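Local coordinates for cytokinesis protein 2 (Saccharomyces cerevisiae, PDB 4WPE) that helps remodel the cytoskeleton for cytokinesis in budding yeast, here represented by its F-BAR domain, the dimeric helical part of a phospholipid- and actin-binding protein, at residues Y9-C14 / N24-H29; P18-V23 / K206-E211; Q119-T124 / L219-N224. All coordinates share one frame; numbering follows the deposited sequence.

Contact 1 of 3, residues Y9-C14 / N24-H29; sequences YSYEAC and NILLGH
Tyr11 and Leu26 bring the two segments nearest to each other, their CA atoms 7.9 Å apart. Residues 9-14 leave the extended N-terminal chain for a short, weakly bonded helical turn, closed by Cys14 N on Ser10 O at 3.3 Å, whereas 24-29 is regular helix, with Gly28 N to Asn24 O at 2.8 Å. The spacing leaves room for one layer of side chains, and the layer is built round a single aromatic ring. Leu26 lays its CD2 methyl over one face of the Tyr11 ring, 4.0 Å from the centroid and only 9° off the ring normal, a CH-pi contact placed almost squarely above the middle of the ring. The other methyl, CD1, turns back toward the root of the tyrosine and lies 4.1 Å from Tyr11 CB, so that the fork of the leucine spans both ring and stem. At the far end of the ring the hydroxyl reaches the next turn of the helix: Tyr11 OH lies in the plane of the His29 imidazole, at its edge, 3.4 Å from His29 CD2. The first torsion of His29 (chi1 -178°) puts CG opposite the backbone N and brings the imidazole to that oxygen, and the two side chains cross at about a right angle. The area buried is modest, 158 Å², but all three touching residues are buried. In the F-BAR domain this arrangement lays the N-terminal chain against helix 21-35. Tyr11 also touches Glu223 of helix 170-259; Leu27 packs on helix 76-162, and Phe271 of the second subunit stacks on the His29 ring, so the contact lies where three helices and the dimer partner converge.

Contact 2 of 3, residues P18-V23 / K206-E211; sequences PNDNGV and KFWIHE
Trp208 reaches out from helix 170-259 to meet Asp20 and Val23, which lie at the start of helix 21-35, a short N-terminal helix of the F-BAR bundle. Val23 comes to the indole at its edge, near the ring plane, with CG2 3.6 Å from Trp208 CZ2 and 4.0 Å from Trp208 CH2; the methyl therefore meets the rim of the six-membered ring. Asp20 takes a different approach. Its carboxylate is inclined by 43° to the indole, with OD2 3.9 Å above the ring plane and displaced toward the rim, and the two side chains run past each other in opposite directions. Trp208 holds CG trans to its own N (chi1 163°), which sends the indole across to the N-terminal segment. Asp20 occupies the N-cap position, yet its side chain makes no capping bond and is turned toward the tryptophan. Lys136 of helix 76-162 makes a cation-pi contact with the same indole and a long, weak ion pair with Asp20, so acid and ring share one cation. At the pyrrole side of the indole, Asp20 OD1 stands 3.5 Å from Trp208 NE1.

Contact 3 of 3, residues Q119-T124 / L219-N224; sequences QARYTT and LQEMEN
Arg121 stretches across to Glu221 and Met222 in a nearly straight chain, every torsion from the first one outward being extended. This reach carries the guanidinium to the acid, where NH1 gives Glu221 OE2 a hydrogen bond of 3.1 Å with an N-H...O angle of 151°. The oxygen lies near the guanidinium plane, at its edge, and is approached on its anti side; NH2 adds a weak bond of 3.3 Å to the same Glu221 OE2. The carboxylate is turned well out of the guanidinium plane, and one oxygen takes both bonds of the salt bridge. Arg121 NH2 also forms a salt bridge with Glu218, one helical turn before Met222. Helices 76-162 and 170-259, long members of the F-BAR helical bundle, run here antiparallel at 163°, and their segment axes come no closer than 11.4 Å. Long side chains fill that separation. Met222, present as selenomethionine, slides past Arg121 in the opposite direction, its CG lying over a guanidinium face and its SE 3.9 Å from Arg121 CD. Its bend at chi3 (63°) brings CE to 4.1 Å from Tyr122 CB. An alanine in place of Arg121 is likely to leave Glu221 and Glu218 without their shared cation and to uncover the flank of Met222. Beyond this pairing, Met222 also packs on Leu118 and Leu125 of helix 76-162.

All three contacts lie within one F-BAR domain. Contact 1 lies within the N-terminal part, contact 2 ties that part to helix 170-259, and contact 3 pairs helix 170-259 with helix 76-162. Contact 1 closes before contact 3 opens along the chain, whereas contact 2 crosses both. The centres of contacts 1 and 2, which share helix 21-35, lie about 11 Å apart. Those of contacts 2 and 3 are about 18 Å apart. Contacts 1 and 3, about 12 Å between centres, touch directly, with probable hydrogen bonds from Tyr11 N to Gln220 OE1 and between Leu27 O and Tyr122 OH. All three reach the second subunit, which places them beside the dimer interface.

Contact 1 of 3, residues Y9-C14 / N24-H29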
loop_
_atom_site.group_PDB
_atom_site.type_symbol
_atom_site.label_atom_id
_atom_site.label_comp_id
_atom_site.label_asym_id
_atom_site.label_seq_id
_atom_site.Cartn_x
_atom_site.Cartn_y
_atom_site.Cartn_z
ATOM N N TYR A 9 5.744 18.831 -41.072
ATOM C CA TYR A 9 5.822 19.719 -39.914
ATOM C C TYR A 9 6.884 19.363 -38.866
ATOM O O TYR A 9 6.872 18.271 -38.294
ATOM C CB TYR A 9 4.455 19.769 -39.227
ATOM C CG TYR A 9 3.319 20.115 -40.162
ATOM C CD1 TYR A 9 2.861 21.421 -40.285
ATOM C CD2 TYR A 9 2.717 19.134 -40.939
ATOM C CE1 TYR A 9 1.826 21.733 -41.150
ATOM C CE2 TYR A 9 1.692 19.434 -41.806
ATOM C CZ TYR A 9 1.247 20.730 -41.909
ATOM O OH TYR A 9 0.218 21.008 -42.778
ATOM N N SER A 10 7.772 20.318 -38.587
ATOM C CA SER A 10 8.798 20.163 -37.548
ATOM C C SER A 10 9.263 21.518 -36.986
ATOM O O SER A 10 8.735 22.570 -37.353
ATOM C CB SER A 10 10.002 19.390 -38.089
ATOM O OG SER A 10 10.600 20.072 -39.177
ATOM N N TYR A 11 10.249 21.491 -36.091
ATOM C CA TYR A 11 10.733 22.717 -35.449
ATOM C C TYR A 11 11.572 23.574 -36.395
ATOM O O TYR A 11 11.515 24.802 -36.345
ATOM C CB TYR A 11 11.563 22.396 -34.200
ATOM C CG TYR A 11 10.773 22.003 -32.969
ATOM C CD1 TYR A 11 11.362 22.036 -31.709
ATOM C CD2 TYR A 11 9.451 21.591 -33.060
ATOM C CE1 TYR A 11 10.655 21.672 -30.575
ATOM C CE2 TYR A 11 8.736 21.226 -31.931
ATOM C CZ TYR A 11 9.344 21.269 -30.692
ATOM O OH TYR A 11 8.639 20.907 -29.568
ATOM N N GLU A 12 12.367 22.925 -37.240
ATOM C CA GLU A 12 13.263 23.645 -38.135
ATOM C C GLU A 12 12.549 24.083 -39.403
ATOM O O GLU A 12 13.086 24.852 -40.199
ATOM C CB GLU A 12 14.468 22.782 -38.500
ATOM C CG GLU A 12 14.128 21.591 -39.372
ATOM C CD GLU A 12 15.325 21.097 -40.157
ATOM O OE1 GLU A 12 15.389 19.883 -40.443
ATOM O OE2 GLU A 12 16.198 21.926 -40.492
ATOM N N ALA A 13 11.333 23.585 -39.587
ATOM C CA ALA A 13 10.587 23.852 -40.806
ATOM C C ALA A 13 9.599 25.004 -40.639
ATOM O O ALA A 13 9.424 25.811 -41.547
ATOM C CB ALA A 13 9.854 22.594 -41.254
ATOM N N CYS A 14 8.976 25.091 -39.467
ATOM C CA CYS A 14 7.779 25.909 -39.309
ATOM C C CYS A 14 7.920 27.150 -38.428
ATOM O O CYS A 14 6.926 27.818 -38.148
ATOM C CB CYS A 14 6.654 25.043 -38.746
ATOM S SG CYS A 14 6.264 23.614 -39.769
ATOM N N ASN A 24 11.411 32.521 -29.624
ATOM C CA ASN A 24 11.004 32.618 -28.229
ATOM C C ASN A 24 9.878 31.650 -27.877
ATOM O O ASN A 24 9.761 31.212 -26.732
ATOM C CB ASN A 24 10.589 34.052 -27.908
ATOM C CG ASN A 24 11.740 35.028 -28.054
ATOM O OD1 ASN A 24 12.860 34.746 -27.624
ATOM N ND2 ASN A 24 11.476 36.173 -28.678
ATOM N N ILE A 25 9.058 31.314 -28.867
ATOM C CA ILE A 25 8.001 30.328 -28.682
ATOM C C ILE A 25 8.596 28.944 -28.410
ATOM O O ILE A 25 8.167 28.247 -27.491
ATOM C CB ILE A 25 7.068 30.274 -29.908
ATOM C CG1 ILE A 25 6.166 31.507 -29.932
ATOM C CG2 ILE A 25 6.216 29.018 -29.890
ATOM C CD1 ILE A 25 5.905 32.047 -31.319
ATOM N N LEU A 26 9.595 28.559 -29.199
ATOM C CA LEU A 26 10.272 27.279 -29.004
ATOM C C LEU A 26 11.094 27.253 -27.720
ATOM O O LEU A 26 11.082 26.262 -26.991
ATOM C CB LEU A 26 11.175 26.958 -30.195
ATOM C CG LEU A 26 10.464 26.587 -31.495
ATOM C CD1 LEU A 26 11.475 26.157 -32.546
ATOM C CD2 LEU A 26 9.438 25.496 -31.247
ATOM N N LEU A 27 11.817 28.336 -27.455
ATOM C CA LEU A 27 12.614 28.433 -26.237
ATOM C C LEU A 27 11.716 28.397 -25.006
ATOM O O LEU A 27 12.080 27.831 -23.974
ATOM C CB LEU A 27 13.458 29.708 -26.238
ATOM C CG LEU A 27 14.635 29.722 -27.214
ATOM C CD1 LEU A 27 15.411 31.025 -27.108
ATOM C CD2 LEU A 27 15.543 28.533 -26.955
ATOM N N GLY A 28 10.536 28.997 -25.126
ATOM C CA GLY A 28 9.569 28.990 -24.046
ATOM C C GLY A 28 9.012 27.600 -23.813
ATOM O O GLY A 28 8.843 27.172 -22.669
ATOM N N HIS A 29 8.741 26.890 -24.906
ATOM C CA HIS A 29 8.152 25.558 -24.832
ATOM C C HIS A 29 9.095 24.532 -24.198
ATOM O O HIS A 29 8.686 23.753 -23.335
ATOM C CB HIS A 29 7.735 25.080 -26.224
ATOM C CG HIS A 29 7.075 23.743 -26.229
ATOM N ND1 HIS A 29 6.021 23.424 -25.380
ATOM C CD2 HIS A 29 7.298 22.629 -26.959
ATOM C CE1 HIS A 29 5.642 22.190 -25.599
ATOM N NE2 HIS A 29 6.401 21.674 -26.560
#

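Contact 2 of 3, residues P18-V23 / K206-E211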
loop_
_atom_site.group_PDB
_atom_site.type_symbol
_atom_site.label_atom_id
_atom_site.label_comp_id
_atom_site.label_asym_id
_atom_site.label_seq_id
_atom_site.Cartn_x
_atom_site.Cartn_y
_atom_site.Cartn_z
ATOM N N PRO A 18 10.057 36.940 -39.340
ATOM C CA PRO A 18 10.944 38.087 -39.581
ATOM C C PRO A 18 11.205 38.927 -38.331
ATOM O O PRO A 18 11.933 39.918 -38.402
ATOM C CB PRO A 18 10.182 38.900 -40.633
ATOM C CG PRO A 18 8.757 38.575 -40.384
ATOM C CD PRO A 18 8.733 37.132 -39.957
ATOM N N ASN A 19 10.612 38.541 -37.206
ATOM C CA ASN A 19 10.904 39.184 -35.930
ATOM C C ASN A 19 11.356 38.162 -34.894
ATOM O O ASN A 19 11.388 38.451 -33.695
ATOM C CB ASN A 19 9.688 39.955 -35.419
ATOM C CG ASN A 19 9.405 41.203 -36.235
ATOM O OD1 ASN A 19 10.089 42.217 -36.098
ATOM N ND2 ASN A 19 8.390 41.133 -37.088
ATOM N N ASP A 20 11.702 36.970 -35.374
ATOM C CA ASP A 20 12.205 35.887 -34.535
ATOM C C ASP A 20 11.216 35.541 -33.422
ATOM O O ASP A 20 11.607 35.294 -32.280
ATOM C CB ASP A 20 13.573 36.260 -33.950
ATOM C CG ASP A 20 14.662 36.343 -35.013
ATOM O OD1 ASP A 20 14.465 35.792 -36.118
ATOM O OD2 ASP A 20 15.710 36.975 -34.751
ATOM N N ASN A 21 9.933 35.530 -33.768
ATOM C CA ASN A 21 8.885 35.156 -32.827
ATOM C C ASN A 21 8.942 33.672 -32.507
ATOM O O ASN A 21 8.899 33.276 -31.342
ATOM C CB ASN A 21 7.506 35.510 -33.383
ATOM C CG ASN A 21 7.377 36.977 -33.728
ATOM O OD1 ASN A 21 7.907 37.839 -33.029
ATOM N ND2 ASN A 21 6.670 37.268 -34.814
ATOM N N GLY A 22 9.044 32.858 -33.554
ATOM C CA GLY A 22 9.104 31.413 -33.421
ATOM C C GLY A 22 10.248 30.944 -32.547
ATOM O O GLY A 22 10.200 29.854 -31.977
ATOM N N VAL A 23 11.279 31.776 -32.438
ATOM C CA VAL A 23 12.418 31.488 -31.576
ATOM C C VAL A 23 11.995 31.431 -30.110
ATOM O O VAL A 23 12.186 30.418 -29.438
ATOM C CB VAL A 23 13.531 32.544 -31.746
ATOM C CG1 VAL A 23 14.642 32.325 -30.730
ATOM C CG2 VAL A 23 14.082 32.507 -33.165
ATOM N N LYS A 206 22.524 36.212 -42.966
ATOM C CA LYS A 206 22.719 34.932 -43.637
ATOM C C LYS A 206 23.257 33.881 -42.672
ATOM O O LYS A 206 22.927 32.700 -42.782
ATOM C CB LYS A 206 23.669 35.094 -44.828
ATOM N N PHE A 207 24.084 34.321 -41.729
ATOM C CA PHE A 207 24.666 33.424 -40.740
ATOM C C PHE A 207 23.614 32.934 -39.754
ATOM O O PHE A 207 23.653 31.782 -39.314
ATOM C CB PHE A 207 25.803 34.116 -39.989
ATOM C CG PHE A 207 26.534 33.216 -39.029
ATOM C CD1 PHE A 207 27.314 32.169 -39.498
ATOM C CD2 PHE A 207 26.447 33.419 -37.662
ATOM C CE1 PHE A 207 27.990 31.338 -38.619
ATOM C CE2 PHE A 207 27.122 32.593 -36.778
ATOM C CZ PHE A 207 27.894 31.552 -37.258
ATOM N N TRP A 208 22.675 33.810 -39.408
ATOM C CA TRP A 208 21.595 33.446 -38.496
ATOM C C TRP A 208 20.711 32.368 -39.101
ATOM O O TRP A 208 20.342 31.405 -38.429
ATOM C CB TRP A 208 20.748 34.664 -38.138
ATOM C CG TRP A 208 19.421 34.293 -37.551
ATOM C CD1 TRP A 208 18.210 34.340 -38.175
ATOM C CD2 TRP A 208 19.172 33.810 -36.227
ATOM N NE1 TRP A 208 17.221 33.922 -37.322
ATOM C CE2 TRP A 208 17.785 33.588 -36.118
ATOM C CE3 TRP A 208 19.985 33.542 -35.122
ATOM C CZ2 TRP A 208 17.193 33.114 -34.951
ATOM C CZ3 TRP A 208 19.395 33.070 -33.962
ATOM C CH2 TRP A 208 18.012 32.861 -33.886
ATOM N N ILE A 209 20.373 32.542 -40.373
ATOM C CA ILE A 209 19.582 31.562 -41.103
ATOM C C ILE A 209 20.306 30.221 -41.129
ATOM O O ILE A 209 19.707 29.172 -40.888
ATOM C CB ILE A 209 19.296 32.039 -42.540
ATOM C CG1 ILE A 209 18.275 33.181 -42.512
ATOM C CG2 ILE A 209 18.784 30.897 -43.397
ATOM C CD1 ILE A 209 17.942 33.744 -43.872
ATOM N N HIS A 210 21.606 30.269 -41.402
ATOM C CA HIS A 210 22.447 29.082 -41.385
ATOM C C HIS A 210 22.441 28.430 -40.002
ATOM O O HIS A 210 22.294 27.213 -39.880
ATOM C CB HIS A 210 23.874 29.442 -41.808
ATOM C CG HIS A 210 24.862 28.330 -41.632
ATOM N ND1 HIS A 210 25.091 27.377 -42.599
ATOM C CD2 HIS A 210 25.691 28.030 -40.603
ATOM C CE1 HIS A 210 26.012 26.531 -42.172
ATOM N NE2 HIS A 210 26.392 26.905 -40.964
ATOM N N GLU A 211 22.579 29.246 -38.961
ATOM C CA GLU A 211 22.638 28.736 -37.595
ATOM C C GLU A 211 21.286 28.254 -37.088
ATOM O O GLU A 211 21.187 27.163 -36.527
ATOM C CB GLU A 211 23.188 29.803 -36.647
ATOM C CG GLU A 211 24.690 30.036 -36.758
ATOM C CD GLU A 211 25.516 28.849 -36.284
ATOM O OE1 GLU A 211 26.058 28.913 -35.159
ATOM O OE2 GLU A 211 25.637 27.859 -37.038
#

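Contact 3 of 3, residues Q119-T124 / L219-N224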
loop_
_atom_site.group_PDB
_atom_site.type_symbol
_atom_site.label_atom_id
_atom_site.label_comp_id
_atom_site.label_asym_id
_atom_site.label_seq_id
_atom_site.Cartn_x
_atom_site.Cartn_y
_atom_site.Cartn_z
ATOM N N GLN A 119 18.339 20.890 -18.537
ATOM C CA GLN A 119 18.451 22.281 -18.112
ATOM C C GLN A 119 19.816 22.874 -18.465
ATOM O O GLN A 119 19.906 24.012 -18.923
ATOM C CB GLN A 119 18.204 22.394 -16.607
ATOM C CG GLN A 119 18.402 23.788 -16.042
ATOM C CD GLN A 119 17.466 24.805 -16.660
ATOM O OE1 GLN A 119 16.301 24.510 -16.924
ATOM N NE2 GLN A 119 17.972 26.011 -16.896
ATOM N N ALA A 120 20.874 22.097 -18.254
ATOM C CA ALA A 120 22.222 22.563 -18.553
ATOM C C ALA A 120 22.381 22.846 -20.043
ATOM O O ALA A 120 22.929 23.879 -20.430
ATOM C CB ALA A 120 23.254 21.544 -18.094
ATOM N N ARG A 121 21.895 21.933 -20.876
ATOM C CA ARG A 121 21.991 22.102 -22.319
ATOM C C ARG A 121 21.139 23.277 -22.779
ATOM O O ARG A 121 21.556 24.060 -23.633
ATOM C CB ARG A 121 21.563 20.833 -23.057
ATOM C CG ARG A 121 21.596 20.985 -24.569
ATOM C CD ARG A 121 21.234 19.705 -25.302
ATOM N NE ARG A 121 21.545 19.811 -26.725
ATOM C CZ ARG A 121 21.225 18.896 -27.635
ATOM N NH1 ARG A 121 20.575 17.799 -27.274
ATOM N NH2 ARG A 121 21.552 19.081 -28.908
ATOM N N TYR A 122 19.945 23.394 -22.207
ATOM C CA TYR A 122 19.038 24.478 -22.562
ATOM C C TYR A 122 19.650 25.842 -22.260
ATOM O O TYR A 122 19.526 26.774 -23.055
ATOM C CB TYR A 122 17.703 24.338 -21.827
ATOM C CG TYR A 122 16.851 25.579 -21.934
ATOM C CD1 TYR A 122 16.137 25.853 -23.093
ATOM C CD2 TYR A 122 16.776 26.489 -20.887
ATOM C CE1 TYR A 122 15.363 26.993 -23.204
ATOM C CE2 TYR A 122 16.006 27.634 -20.990
ATOM C CZ TYR A 122 15.300 27.880 -22.150
ATOM O OH TYR A 122 14.528 29.015 -22.257
ATOM N N THR A 123 20.298 25.952 -21.106
ATOM C CA THR A 123 20.946 27.194 -20.699
ATOM C C THR A 123 22.025 27.603 -21.701
ATOM O O THR A 123 22.105 28.765 -22.100
ATOM C CB THR A 123 21.559 27.067 -19.288
ATOM O OG1 THR A 123 20.506 27.003 -18.319
ATOM C CG2 THR A 123 22.448 28.261 -18.974
ATOM N N THR A 124 22.837 26.635 -22.116
ATOM C CA THR A 124 23.884 26.875 -23.102
ATOM C C THR A 124 23.302 27.295 -24.452
ATOM O O THR A 124 23.785 28.240 -25.077
ATOM C CB THR A 124 24.760 25.628 -23.296
ATOM O OG1 THR A 124 25.420 25.312 -22.065
ATOM C CG2 THR A 124 25.801 25.868 -24.372
ATOM N N LEU A 219 17.019 21.942 -30.665
ATOM C CA LEU A 219 15.847 22.073 -29.804
ATOM C C LEU A 219 14.882 20.913 -30.006
ATOM O O LEU A 219 14.388 20.326 -29.043
ATOM C CB LEU A 219 15.127 23.396 -30.064
ATOM C CG LEU A 219 15.811 24.662 -29.545
ATOM C CD1 LEU A 219 15.041 25.899 -29.977
ATOM C CD2 LEU A 219 15.944 24.614 -28.031
ATOM N N GLN A 220 14.617 20.585 -31.266
ATOM C CA GLN A 220 13.703 19.498 -31.597
ATOM C C GLN A 220 14.246 18.160 -31.100
ATOM O O GLN A 220 13.486 17.243 -30.802
ATOM C CB GLN A 220 13.457 19.457 -33.106
ATOM C CG GLN A 220 12.497 18.377 -33.552
ATOM C CD GLN A 220 12.237 18.415 -35.041
ATOM O OE1 GLN A 220 12.098 19.487 -35.629
ATOM N NE2 GLN A 220 12.179 17.242 -35.663
ATOM N N GLU A 221 15.566 18.058 -31.006
ATOM C CA GLU A 221 16.199 16.864 -30.461
ATOM C C GLU A 221 16.062 16.842 -28.944
ATOM O O GLU A 221 15.903 15.779 -28.344
ATOM C CB GLU A 221 17.673 16.800 -30.866
ATOM C CG GLU A 221 18.457 15.681 -30.201
ATOM C CD GLU A 221 19.915 15.667 -30.613
ATOM O OE1 GLU A 221 20.201 15.341 -31.787
ATOM O OE2 GLU A 221 20.775 15.986 -29.767
HETATM N N MSE A 222 16.124 18.020 -28.330
HETATM C CA MSE A 222 15.958 18.145 -26.885
HETATM C C MSE A 222 14.578 17.679 -26.440
HETATM O O MSE A 222 14.449 16.829 -25.557
HETATM C CB MSE A 222 16.169 19.590 -26.435
HETATM C CG MSE A 222 17.600 20.074 -26.495
HETATM SE SE MSE A 222 17.841 21.594 -25.307
HETATM C CE MSE A 222 17.465 20.699 -23.617
ATOM N N GLU A 223 13.549 18.253 -27.054
ATOM C CA GLU A 223 12.177 17.916 -26.716
ATOM C C GLU A 223 11.893 16.448 -27.003
ATOM O O GLU A 223 11.263 15.765 -26.198
ATOM C CB GLU A 223 11.197 18.809 -27.483
ATOM C CG GLU A 223 9.729 18.548 -27.168
ATOM C CD GLU A 223 9.307 19.043 -25.788
ATOM O OE1 GLU A 223 10.136 19.653 -25.078
ATOM O OE2 GLU A 223 8.135 18.818 -25.413
ATOM N N ASN A 224 12.369 15.961 -28.146
ATOM C CA ASN A 224 12.182 14.559 -28.507
ATOM C C ASN A 224 12.819 13.630 -27.478
ATOM O O ASN A 224 12.258 12.589 -27.134
ATOM C CB ASN A 224 12.761 14.275 -29.894
ATOM C CG ASN A 224 12.348 12.917 -30.427
ATOM O OD1 ASN A 224 12.956 11.896 -30.102
ATOM N ND2 ASN A 224 11.307 12.899 -31.249
#